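Local atomic coordinates of type IV pilus biogenesis protein PilB (PDB entry 7B7P), a protein that serves as a bimodular minor pilin of Streptococcus sanguinis type IV pili, with a direct role in adhesion, probably through its metal-binding von Willebrand factor A-like module. Residues Val303-Ser306 / Gly310-Thr313; Arg364-Gly369 / Ser410-Gln415; Ser382-Ile387 / Met392-Val397. All blocks are in the same frame, centred on the assembly; numbering follows the deposited sequence.

How the contacts relate
Contact 1 comes first along the chain, closing a hairpin in a small four-stranded antiparallel sheet, its centre about 35 Å from that of contact 2 and about 29 Å from that of contact 3. The other two belong to the central sheet of the von Willebrand factor A-like module, where strands 364-370 and 393-399 run parallel as neighbours. Contact 2 spans a longer piece of chain, and contact 3 falls within it. Their centres lie about 11 Å apart and they touch directly, with Arg364 bridging to Glu393. Helices 402-424 and 380-388 thus pack onto adjoining strands of the module that carries the metal-binding residues Ser173 and Asp284.

Contact 1: residues Val303-Ser306 / Gly310-Thr313; sequences VDLS and GRVT
Val303 lays its CG1 methyl against CG2 of Thr313, the two side chains running alongside each other from one face of a beta hairpin. The modelled separation of Val303 CG1 and Thr313 CG2, 3.2 Å, is shorter than usual van der Waals contact, and its exact value is doubtful. Both methyls sit between their own backbone N and carbonyl carbon (chi1 46° for CG1 of Val303), which places them next to each other on that face. Beneath them the backbones form an antiparallel hydrogen-bonded pair: Val303 N donates to Thr313 O at 2.9 Å, and Thr313 N to Val303 O at 3.0 Å. On the same face CD1 of Leu305 lies obliquely by the Arg311 guanidinium, 3.8 Å from NH2.

The other face carries Asp304 and Val312, a non-hydrogen-bonded pair. OD1 of Asp304 accepts from Ser306 N at 3.0 Å, an Asx turn, and from Ser306 OG at 2.7 Å through its syn lone pair. These two bonds, with a salt bridge from OD2 to Arg302, hold the carboxylate beside Val312 CG2.

Strand 302-305 borders the four-stranded sheet; strand 311-314 lies inside it, bonded on its far side to strand 332-335, where Tyr334 packs against Val312 and Ser306.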
ATOM      1  N   VAL A 303      -3.434   8.608 -39.390  1.00 76.34           N
ATOM      2  CA  VAL A 303      -4.610   8.390 -40.221  1.00 74.36           C
ATOM      3  C   VAL A 303      -5.822   8.947 -39.489  1.00 76.30           C
ATOM      4  O   VAL A 303      -6.114   8.567 -38.344  1.00 73.49           O
ATOM      5  CB  VAL A 303      -4.780   6.914 -40.598  1.00 77.47           C
ATOM      6  CG1 VAL A 303      -4.602   6.048 -39.404  1.00 81.43           C
ATOM      7  CG2 VAL A 303      -6.139   6.696 -41.223  1.00 81.13           C
ATOM      8  N   ASP A 304      -6.506   9.870 -40.157  1.00 76.70           N
ATOM      9  CA  ASP A 304      -7.555  10.703 -39.571  1.00 77.32           C
ATOM     10  C   ASP A 304      -8.902  10.180 -40.061  1.00 81.77           C
ATOM     11  O   ASP A 304      -9.400  10.576 -41.117  1.00 80.59           O
ATOM     12  CB  ASP A 304      -7.336  12.159 -39.961  1.00 76.76           C
ATOM     13  CG  ASP A 304      -8.283  13.093 -39.283  1.00 80.02           C
ATOM     14  OD1 ASP A 304      -9.374  12.652 -38.888  1.00 85.89           O
ATOM     15  OD2 ASP A 304      -7.940  14.286 -39.141  1.00 92.21           O
ATOM     16  N   LEU A 305      -9.502   9.290 -39.273  1.00 76.78           N
ATOM     17  CA  LEU A 305     -10.848   8.799 -39.536  1.00 75.64           C
ATOM     18  C   LEU A 305     -11.887   9.520 -38.689  1.00 80.08           C
ATOM     19  O   LEU A 305     -12.917   8.932 -38.345  1.00 80.34           O
ATOM     20  CB  LEU A 305     -10.920   7.294 -39.293  1.00 76.60           C
ATOM     21  CG  LEU A 305      -9.971   6.450 -40.145  1.00 81.50           C
ATOM     22  CD1 LEU A 305     -10.195   4.948 -39.952  1.00 79.52           C
ATOM     23  CD2 LEU A 305     -10.139   6.840 -41.594  1.00 87.40           C
ATOM     24  N   SER A 306     -11.639  10.796 -38.356  1.00 77.35           N
ATOM     25  CA  SER A 306     -12.359  11.431 -37.257  1.00 81.29           C
ATOM     26  C   SER A 306     -13.806  11.757 -37.602  1.00 89.23           C
ATOM     27  O   SER A 306     -14.680  11.652 -36.729  1.00 86.85           O
ATOM     28  CB  SER A 306     -11.627  12.697 -36.801  1.00 81.97           C
ATOM     29  OG  SER A 306     -11.617  13.677 -37.826  1.00 86.52           O
ATOM     30  N   GLY A 310     -15.034   8.447 -36.157  1.00 74.47           N
ATOM     31  CA  GLY A 310     -14.812   8.936 -34.807  1.00 71.17           C
ATOM     32  C   GLY A 310     -13.486   8.541 -34.185  1.00 76.81           C
ATOM     33  O   GLY A 310     -13.429   8.292 -32.966  1.00 67.29           O
ATOM     34  N   ARG A 311     -12.415   8.477 -34.980  1.00 69.62           N
ATOM     35  CA  ARG A 311     -11.124   8.143 -34.391  1.00 72.23           C
ATOM     36  C   ARG A 311      -9.967   8.670 -35.234  1.00 76.89           C
ATOM     37  O   ARG A 311     -10.090   8.881 -36.446  1.00 74.19           O
ATOM     38  CB  ARG A 311     -10.972   6.636 -34.195  1.00 67.02           C
ATOM     39  CG  ARG A 311     -11.043   5.829 -35.461  1.00 69.91           C
ATOM     40  CD  ARG A 311     -10.605   4.420 -35.155  1.00 67.95           C
ATOM     41  NE  ARG A 311     -10.567   3.566 -36.327  1.00 71.01           N
ATOM     42  CZ  ARG A 311     -11.580   2.813 -36.743  1.00 78.71           C
ATOM     43  NH1 ARG A 311     -12.742   2.822 -36.093  1.00 73.96           N
ATOM     44  NH2 ARG A 311     -11.433   2.057 -37.825  1.00 80.01           N
ATOM     45  N   VAL A 312      -8.839   8.873 -34.560  1.00 72.04           N
ATOM     46  CA  VAL A 312      -7.565   9.211 -35.172  1.00 67.67           C
ATOM     47  C   VAL A 312      -6.510   8.277 -34.606  1.00 71.98           C
ATOM     48  O   VAL A 312      -6.362   8.159 -33.384  1.00 68.59           O
ATOM     49  CB  VAL A 312      -7.177  10.676 -34.909  1.00 69.17           C
ATOM     50  CG1 VAL A 312      -5.797  10.962 -35.457  1.00 66.44           C
ATOM     51  CG2 VAL A 312      -8.218  11.616 -35.514  1.00 71.81           C
ATOM     52  N   THR A 313      -5.760   7.624 -35.477  1.00 72.16           N
ATOM     53  CA  THR A 313      -4.806   6.647 -35.001  1.00 67.85           C
ATOM     54  C   THR A 313      -3.446   6.870 -35.655  1.00 73.61           C
ATOM     55  O   THR A 313      -3.322   7.526 -36.699  1.00 73.14           O
ATOM     56  CB  THR A 313      -5.354   5.231 -35.230  1.00 72.21           C
ATOM     57  OG1 THR A 313      -4.323   4.261 -34.995  1.00 80.33           O
ATOM     58  CG2 THR A 313      -5.965   5.099 -36.634  1.00 68.82           C
TER

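Contact 2: residues Arg364-Gly369 / Ser410-Gln415; sequences RVNVIG and SDIKKQ
Ile412 runs along Asn366 where helix 402-424 packs on a face of the central sheet of a von Willebrand factor A-like, Rossmann-type alpha/beta fold, the helix antiparallel to strand 364-370. From CB, its CG2 branch comes to 4.1 Å from ND2 of Asn366. The other branch starts at CG1, placed anti to the carbonyl carbon (chi1 -69°), and passes Asn366 OD1 at 3.7 Å. Its tip, CD1, reaches CB of Asn366 at 3.9 Å and also meets the terminal methyl of Ile368, CD1 to CD1, at 4.0 Å. The side chains of Ile412 and Asn366 run past one another in opposite senses, and the Asn366 amide lies against the aliphatic branches of Ile412. Met202 of helix 191-209 also packs against Ile412.

Nearer the start of the strand, Arg364 extends to CD, then bends at chi3 (-45°) and runs roughly perpendicular to the Gln415 side chain. The guanidinium is held by salt bridges from NH2 to Glu393 and from NH1 to Asp419, whose other carboxylate oxygen takes a hydrogen bond from Gln415 NE2. The guanidinium plane is turned 57° from the Gln415 amide, and CG of Gln415 lies over one guanidinium face, 3.4 Å from Arg364 NH1.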
ATOM      1  N   ARG A 364       3.507   1.679  -4.735  1.00 62.90           N
ATOM      2  CA  ARG A 364       2.405   0.883  -5.267  1.00 63.01           C
ATOM      3  C   ARG A 364       1.502   1.783  -6.095  1.00 63.09           C
ATOM      4  O   ARG A 364       1.324   2.964  -5.777  1.00 60.29           O
ATOM      5  CB  ARG A 364       1.600   0.205  -4.134  1.00 64.45           C
ATOM      6  CG  ARG A 364       0.267  -0.486  -4.544  1.00 60.63           C
ATOM      7  CD  ARG A 364      -0.448  -1.158  -3.340  1.00 63.28           C
ATOM      8  NE  ARG A 364       0.521  -1.912  -2.546  1.00 75.37           N
ATOM      9  CZ  ARG A 364       0.923  -1.556  -1.333  1.00 71.27           C
ATOM     10  NH1 ARG A 364       0.419  -0.472  -0.767  1.00 70.56           N
ATOM     11  NH2 ARG A 364       1.836  -2.269  -0.700  1.00 73.07           N
ATOM     12  N   VAL A 365       0.957   1.218  -7.173  1.00 57.33           N
ATOM     13  CA  VAL A 365      -0.129   1.840  -7.924  1.00 57.62           C
ATOM     14  C   VAL A 365      -1.409   1.054  -7.658  1.00 61.63           C
ATOM     15  O   VAL A 365      -1.499  -0.135  -7.987  1.00 60.62           O
ATOM     16  CB  VAL A 365       0.161   1.901  -9.433  1.00 55.22           C
ATOM     17  CG1 VAL A 365      -1.027   2.563 -10.162  1.00 51.04           C
ATOM     18  CG2 VAL A 365       1.495   2.635  -9.714  1.00 50.29           C
ATOM     19  N   ASN A 366      -2.405   1.731  -7.097  1.00 55.65           N
ATOM     20  CA  ASN A 366      -3.754   1.201  -6.950  1.00 58.50           C
ATOM     21  C   ASN A 366      -4.607   1.711  -8.104  1.00 58.82           C
ATOM     22  O   ASN A 366      -4.641   2.916  -8.374  1.00 60.37           O
ATOM     23  CB  ASN A 366      -4.379   1.626  -5.613  1.00 59.01           C
ATOM     24  CG  ASN A 366      -3.810   0.860  -4.417  1.00 60.55           C
ATOM     25  OD1 ASN A 366      -4.336  -0.183  -4.031  1.00 71.13           O
ATOM     26  ND2 ASN A 366      -2.754   1.386  -3.822  1.00 62.00           N
ATOM     27  N   VAL A 367      -5.269   0.792  -8.797  1.00 56.06           N
ATOM     28  CA  VAL A 367      -6.209   1.130  -9.855  1.00 57.42           C
ATOM     29  C   VAL A 367      -7.608   0.705  -9.432  1.00 59.55           C
ATOM     30  O   VAL A 367      -7.823  -0.439  -9.010  1.00 57.66           O
ATOM     31  CB  VAL A 367      -5.810   0.470 -11.181  1.00 57.96           C
ATOM     32  CG1 VAL A 367      -6.748   0.919 -12.306  1.00 52.53           C
ATOM     33  CG2 VAL A 367      -4.374   0.816 -11.492  1.00 59.59           C
ATOM     34  N   ILE A 368      -8.557   1.619  -9.571  1.00 59.65           N
ATOM     35  CA  ILE A 368      -9.944   1.392  -9.211  1.00 58.86           C
ATOM     36  C   ILE A 368     -10.774   1.507 -10.474  1.00 58.70           C
ATOM     37  O   ILE A 368     -10.904   2.605 -11.039  1.00 61.75           O
ATOM     38  CB  ILE A 368     -10.428   2.384  -8.149  1.00 59.76           C
ATOM     39  CG1 ILE A 368      -9.546   2.316  -6.905  1.00 57.47           C
ATOM     40  CG2 ILE A 368     -11.882   2.114  -7.784  1.00 58.53           C
ATOM     41  CD1 ILE A 368      -9.778   3.501  -5.974  1.00 59.76           C
ATOM     42  N   GLY A 369     -11.335   0.378 -10.920  1.00 59.23           N
ATOM     43  CA  GLY A 369     -12.442   0.378 -11.867  1.00 56.26           C
ATOM     44  C   GLY A 369     -13.761   0.754 -11.199  1.00 58.55           C
ATOM     45  O   GLY A 369     -14.289   0.013 -10.366  1.00 61.77           O
ATOM     46  N   SER A 410     -11.102   2.827   1.904  1.00 75.44           N
ATOM     47  CA  SER A 410     -10.698   2.486   3.270  1.00 73.39           C
ATOM     48  C   SER A 410      -9.605   1.423   3.270  1.00 72.76           C
ATOM     49  O   SER A 410      -8.617   1.522   4.005  1.00 76.64           O
ATOM     50  CB  SER A 410     -11.911   2.007   4.072  1.00 81.02           C
ATOM     51  OG  SER A 410     -11.536   1.017   5.028  1.00 84.65           O
ATOM     52  N   ASP A 411      -9.764   0.395   2.442  1.00 71.14           N
ATOM     53  CA  ASP A 411      -8.741  -0.637   2.334  1.00 74.75           C
ATOM     54  C   ASP A 411      -7.402  -0.054   1.886  1.00 77.85           C
ATOM     55  O   ASP A 411      -6.345  -0.491   2.356  1.00 76.63           O
ATOM     56  CB  ASP A 411      -9.205  -1.734   1.367  1.00 71.89           C
ATOM     57  CG  ASP A 411     -10.373  -2.564   1.928  1.00 85.00           C
ATOM     58  OD1 ASP A 411     -10.481  -2.696   3.173  1.00 86.00           O
ATOM     59  OD2 ASP A 411     -11.183  -3.092   1.130  1.00 86.78           O
ATOM     60  N   ILE A 412      -7.423   0.934   0.983  1.00 70.34           N
ATOM     61  CA  ILE A 412      -6.165   1.516   0.521  1.00 74.73           C
ATOM     62  C   ILE A 412      -5.495   2.281   1.656  1.00 71.13           C
ATOM     63  O   ILE A 412      -4.281   2.158   1.869  1.00 69.91           O
ATOM     64  CB  ILE A 412      -6.397   2.405  -0.722  1.00 73.80           C
ATOM     65  CG1 ILE A 412      -6.772   1.546  -1.931  1.00 67.27           C
ATOM     66  CG2 ILE A 412      -5.155   3.227  -1.049  1.00 67.09           C
ATOM     67  CD1 ILE A 412      -7.288   2.341  -3.110  1.00 63.29           C
ATOM     68  N   LYS A 413      -6.277   3.044   2.426  1.00 71.15           N
ATOM     69  CA  LYS A 413      -5.758   3.665   3.643  1.00 75.00           C
ATOM     70  C   LYS A 413      -5.150   2.623   4.576  1.00 76.63           C
ATOM     71  O   LYS A 413      -4.001   2.758   5.015  1.00 79.24           O
ATOM     72  CB  LYS A 413      -6.870   4.436   4.355  1.00 78.44           C
ATOM     73  CG  LYS A 413      -6.441   5.163   5.638  1.00 85.31           C
ATOM     74  CD  LYS A 413      -6.759   4.362   6.912  1.00 84.74           C
ATOM     75  CE  LYS A 413      -6.330   5.106   8.167  1.00 82.63           C
ATOM     76  NZ  LYS A 413      -6.079   4.167   9.294  1.00 88.00           N
ATOM     77  N   LYS A 414      -5.906   1.567   4.884  1.00 76.34           N
ATOM     78  CA  LYS A 414      -5.396   0.532   5.782  1.00 78.10           C
ATOM     79  C   LYS A 414      -4.070  -0.040   5.283  1.00 80.99           C
ATOM     80  O   LYS A 414      -3.178  -0.360   6.077  1.00 83.75           O
ATOM     81  CB  LYS A 414      -6.430  -0.593   5.937  1.00 77.83           C
ATOM     82  CG  LYS A 414      -7.619  -0.287   6.859  1.00 79.02           C
ATOM     83  CD  LYS A 414      -8.581  -1.478   6.870  1.00 83.45           C
ATOM     84  CE  LYS A 414      -9.586  -1.412   8.014  1.00 88.84           C
ATOM     85  NZ  LYS A 414     -10.842  -0.671   7.676  1.00 93.21           N
ATOM     86  N   GLN A 415      -3.922  -0.177   3.966  1.00 80.23           N
ATOM     87  CA  GLN A 415      -2.714  -0.793   3.435  1.00 81.38           C
ATOM     88  C   GLN A 415      -1.526   0.166   3.444  1.00 78.34           C
ATOM     89  O   GLN A 415      -0.381  -0.278   3.570  1.00 75.62           O
ATOM     90  CB  GLN A 415      -2.979  -1.311   2.024  1.00 78.26           C
ATOM     91  CG  GLN A 415      -1.773  -1.946   1.369  1.00 80.45           C
ATOM     92  CD  GLN A 415      -1.354  -3.243   2.043  1.00 86.73           C
ATOM     93  OE1 GLN A 415      -2.053  -4.260   1.945  1.00 85.87           O
ATOM     94  NE2 GLN A 415      -0.201  -3.220   2.724  1.00 85.08           N
TER

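Contact 3: residues Ser382-Ile387 / Met392-Val397; sequences SLTDRI and METKYV
Van der Waals packing carries most of this contact, with Thr384 of helix 380-388 set against Thr394 and Tyr396 of strand 393-399. CG2 of Thr384 presses on Thr394, 3.6 Å from its CB and equally close to OG1, as the two side chains pass in opposite directions. CG2 lies anti to the backbone N of Thr384, while the hydroxyl takes the branch anti to the carbonyl carbon (chi1 -55°); the two branches thereby divide between Thr394 and Tyr396. Farther along the helix, Ile387 adds a looser apolar touch, its CG2 standing 4.3 Å from CG2 of Thr394.

Polar atoms meet carbon and sulfur here. OG1 of Thr384 lies 3.4 Å from CB of Tyr396 and 3.5 Å from its CD1, an oblique approach to the ring. That hydroxyl is hydrogen-bonded to Gly380 O, one turn earlier in the helix, which fixes its rotation. Tyr396 itself stands across Thr384, its CB close to the helix and the ring extending beyond it. Just before the strand, Met392 bends at chi2 and chi3 and brings SD within 3.5 Å of Ile387 O; the hydrogen bond to this carbonyl comes from Ser355 OG.

The helix and strand run almost exactly antiparallel, the axes of these short segments 7.9 Å apart at closest approach, as the returning half of a beta-alpha-beta unit. Strand 364-370 opens that unit and lies beside strand 393-399 in the sheet, with Val367 under Thr384 and Val365 touching Ile387. Helices 258-270 and 341-358 flank helix 380-388, meeting Leu383 through Pro258 and Ala351.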
ATOM      1  N   SER A 382      -6.326  -5.351 -16.924  1.00 55.24           N
ATOM      2  CA  SER A 382      -5.360  -5.310 -18.009  1.00 60.04           C
ATOM      3  C   SER A 382      -4.488  -4.052 -17.923  1.00 60.93           C
ATOM      4  O   SER A 382      -3.255  -4.113 -18.066  1.00 58.32           O
ATOM      5  CB  SER A 382      -6.129  -5.387 -19.325  1.00 58.59           C
ATOM      6  OG  SER A 382      -5.304  -5.772 -20.396  1.00 77.44           O
ATOM      7  N   LEU A 383      -5.120  -2.901 -17.670  1.00 56.81           N
ATOM      8  CA  LEU A 383      -4.393  -1.649 -17.487  1.00 56.66           C
ATOM      9  C   LEU A 383      -3.407  -1.737 -16.321  1.00 56.88           C
ATOM     10  O   LEU A 383      -2.235  -1.352 -16.445  1.00 55.48           O
ATOM     11  CB  LEU A 383      -5.391  -0.516 -17.265  1.00 54.42           C
ATOM     12  CG  LEU A 383      -4.777   0.843 -16.969  1.00 55.97           C
ATOM     13  CD1 LEU A 383      -4.055   1.252 -18.243  1.00 48.64           C
ATOM     14  CD2 LEU A 383      -5.876   1.888 -16.552  1.00 48.35           C
ATOM     15  N   THR A 384      -3.881  -2.235 -15.178  1.00 53.40           N
ATOM     16  CA  THR A 384      -3.055  -2.400 -13.987  1.00 58.26           C
ATOM     17  C   THR A 384      -1.838  -3.277 -14.275  1.00 61.31           C
ATOM     18  O   THR A 384      -0.702  -2.925 -13.922  1.00 59.43           O
ATOM     19  CB  THR A 384      -3.910  -3.005 -12.868  1.00 58.56           C
ATOM     20  OG1 THR A 384      -5.068  -2.179 -12.657  1.00 60.33           O
ATOM     21  CG2 THR A 384      -3.120  -3.145 -11.574  1.00 55.67           C
ATOM     22  N   ASP A 385      -2.063  -4.418 -14.933  1.00 56.35           N
ATOM     23  CA  ASP A 385      -0.973  -5.336 -15.236  1.00 58.96           C
ATOM     24  C   ASP A 385       0.078  -4.675 -16.121  1.00 61.36           C
ATOM     25  O   ASP A 385       1.279  -4.881 -15.921  1.00 60.53           O
ATOM     26  CB  ASP A 385      -1.517  -6.591 -15.919  1.00 57.65           C
ATOM     27  CG  ASP A 385      -2.396  -7.435 -15.008  1.00 68.77           C
ATOM     28  OD1 ASP A 385      -2.428  -7.194 -13.771  1.00 71.40           O
ATOM     29  OD2 ASP A 385      -3.044  -8.374 -15.537  1.00 74.70           O
ATOM     30  N   ARG A 386      -0.354  -3.891 -17.118  1.00 56.99           N
ATOM     31  CA  ARG A 386       0.607  -3.166 -17.943  1.00 61.74           C
ATOM     32  C   ARG A 386       1.374  -2.136 -17.118  1.00 57.35           C
ATOM     33  O   ARG A 386       2.598  -2.021 -17.239  1.00 58.21           O
ATOM     34  CB  ARG A 386      -0.086  -2.494 -19.131  1.00 55.99           C
ATOM     35  CG  ARG A 386       0.836  -2.274 -20.307  1.00 60.12           C
ATOM     36  CD  ARG A 386       1.225  -3.602 -20.936  1.00 59.92           C
ATOM     37  NE  ARG A 386       0.030  -4.217 -21.503  1.00 68.92           N
ATOM     38  CZ  ARG A 386      -0.318  -4.090 -22.777  1.00 67.70           C
ATOM     39  NH1 ARG A 386       0.468  -3.401 -23.609  1.00 60.10           N
ATOM     40  NH2 ARG A 386      -1.440  -4.650 -23.213  1.00 66.89           N
ATOM     41  N   ILE A 387       0.675  -1.383 -16.263  1.00 59.04           N
ATOM     42  CA  ILE A 387       1.367  -0.456 -15.365  1.00 56.73           C
ATOM     43  C   ILE A 387       2.396  -1.207 -14.513  1.00 58.82           C
ATOM     44  O   ILE A 387       3.460  -0.665 -14.186  1.00 59.02           O
ATOM     45  CB  ILE A 387       0.335   0.312 -14.497  1.00 59.57           C
ATOM     46  CG1 ILE A 387      -0.541   1.250 -15.355  1.00 53.82           C
ATOM     47  CG2 ILE A 387       1.020   1.105 -13.359  1.00 46.79           C
ATOM     48  CD1 ILE A 387      -1.628   1.984 -14.523  1.00 51.64           C
ATOM     49  N   MET A 392       6.842  -1.731  -9.971  1.00 62.17           N
ATOM     50  CA  MET A 392       6.308  -1.526  -8.634  1.00 61.59           C
ATOM     51  C   MET A 392       5.155  -2.497  -8.375  1.00 62.47           C
ATOM     52  O   MET A 392       4.636  -3.142  -9.285  1.00 63.42           O
ATOM     53  CB  MET A 392       5.836  -0.070  -8.435  1.00 58.57           C
ATOM     54  CG  MET A 392       4.542   0.345  -9.207  1.00 55.30           C
ATOM     55  SD  MET A 392       4.723   0.238 -11.044  1.00 54.95           S
ATOM     56  CE  MET A 392       5.934   1.541 -11.334  1.00 60.00           C
ATOM     57  N   GLU A 393       4.739  -2.574  -7.115  1.00 62.20           N
ATOM     58  CA  GLU A 393       3.525  -3.305  -6.780  1.00 66.31           C
ATOM     59  C   GLU A 393       2.322  -2.626  -7.417  1.00 65.46           C
ATOM     60  O   GLU A 393       2.237  -1.395  -7.463  1.00 66.03           O
ATOM     61  CB  GLU A 393       3.333  -3.369  -5.268  1.00 62.54           C
ATOM     62  CG  GLU A 393       4.317  -4.282  -4.557  1.00 69.74           C
ATOM     63  CD  GLU A 393       4.123  -4.290  -3.033  1.00 82.04           C
ATOM     64  OE1 GLU A 393       3.109  -3.730  -2.537  1.00 79.93           O
ATOM     65  OE2 GLU A 393       4.980  -4.879  -2.334  1.00 87.13           O
ATOM     66  N   THR A 394       1.391  -3.430  -7.921  1.00 63.58           N
ATOM     67  CA  THR A 394       0.126  -2.923  -8.429  1.00 59.68           C
ATOM     68  C   THR A 394      -1.016  -3.757  -7.877  1.00 62.73           C
ATOM     69  O   THR A 394      -0.844  -4.922  -7.523  1.00 68.03           O
ATOM     70  CB  THR A 394       0.048  -2.946  -9.952  1.00 60.55           C
ATOM     71  OG1 THR A 394       0.058  -4.307 -10.403  1.00 67.53           O
ATOM     72  CG2 THR A 394       1.205  -2.168 -10.578  1.00 59.00           C
ATOM     73  N   LYS A 395      -2.193  -3.149  -7.830  1.00 60.59           N
ATOM     74  CA  LYS A 395      -3.378  -3.823  -7.320  1.00 63.80           C
ATOM     75  C   LYS A 395      -4.600  -3.237  -8.006  1.00 59.32           C
ATOM     76  O   LYS A 395      -4.848  -2.028  -7.916  1.00 54.55           O
ATOM     77  CB  LYS A 395      -3.471  -3.667  -5.802  1.00 60.37           C
ATOM     78  CG  LYS A 395      -4.642  -4.378  -5.152  1.00 63.35           C
ATOM     79  CD  LYS A 395      -4.909  -3.745  -3.776  1.00 74.11           C
ATOM     80  CE  LYS A 395      -6.265  -4.125  -3.180  1.00 74.53           C
ATOM     81  NZ  LYS A 395      -6.501  -5.586  -3.267  1.00 80.95           N
ATOM     82  N   TYR A 396      -5.373  -4.095  -8.663  1.00 60.94           N
ATOM     83  CA  TYR A 396      -6.625  -3.694  -9.282  1.00 59.09           C
ATOM     84  C   TYR A 396      -7.820  -4.089  -8.419  1.00 61.54           C
ATOM     85  O   TYR A 396      -7.877  -5.199  -7.890  1.00 64.36           O
ATOM     86  CB  TYR A 396      -6.763  -4.314 -10.671  1.00 55.88           C
ATOM     87  CG  TYR A 396      -8.095  -3.976 -11.265  1.00 61.52           C
ATOM     88  CD1 TYR A 396      -8.416  -2.652 -11.576  1.00 62.38           C
ATOM     89  CD2 TYR A 396      -9.074  -4.958 -11.450  1.00 60.56           C
ATOM     90  CE1 TYR A 396      -9.664  -2.318 -12.092  1.00 58.57           C
ATOM     91  CE2 TYR A 396     -10.315  -4.633 -11.980  1.00 59.44           C
ATOM     92  CZ  TYR A 396     -10.599  -3.307 -12.301  1.00 57.92           C
ATOM     93  OH  TYR A 396     -11.828  -2.965 -12.807  1.00 59.07           O
ATOM     94  N   VAL A 397      -8.789  -3.182  -8.312  1.00 58.50           N
ATOM     95  CA  VAL A 397     -10.045  -3.420  -7.615  1.00 61.63           C
ATOM     96  C   VAL A 397     -11.162  -2.784  -8.430  1.00 63.56           C
ATOM     97  O   VAL A 397     -11.022  -1.650  -8.899  1.00 60.74           O
ATOM     98  CB  VAL A 397     -10.026  -2.838  -6.178  1.00 67.59           C
ATOM     99  CG1 VAL A 397     -11.413  -2.896  -5.553  1.00 65.92           C
ATOM    100  CG2 VAL A 397      -9.035  -3.589  -5.302  1.00 67.61           C
TER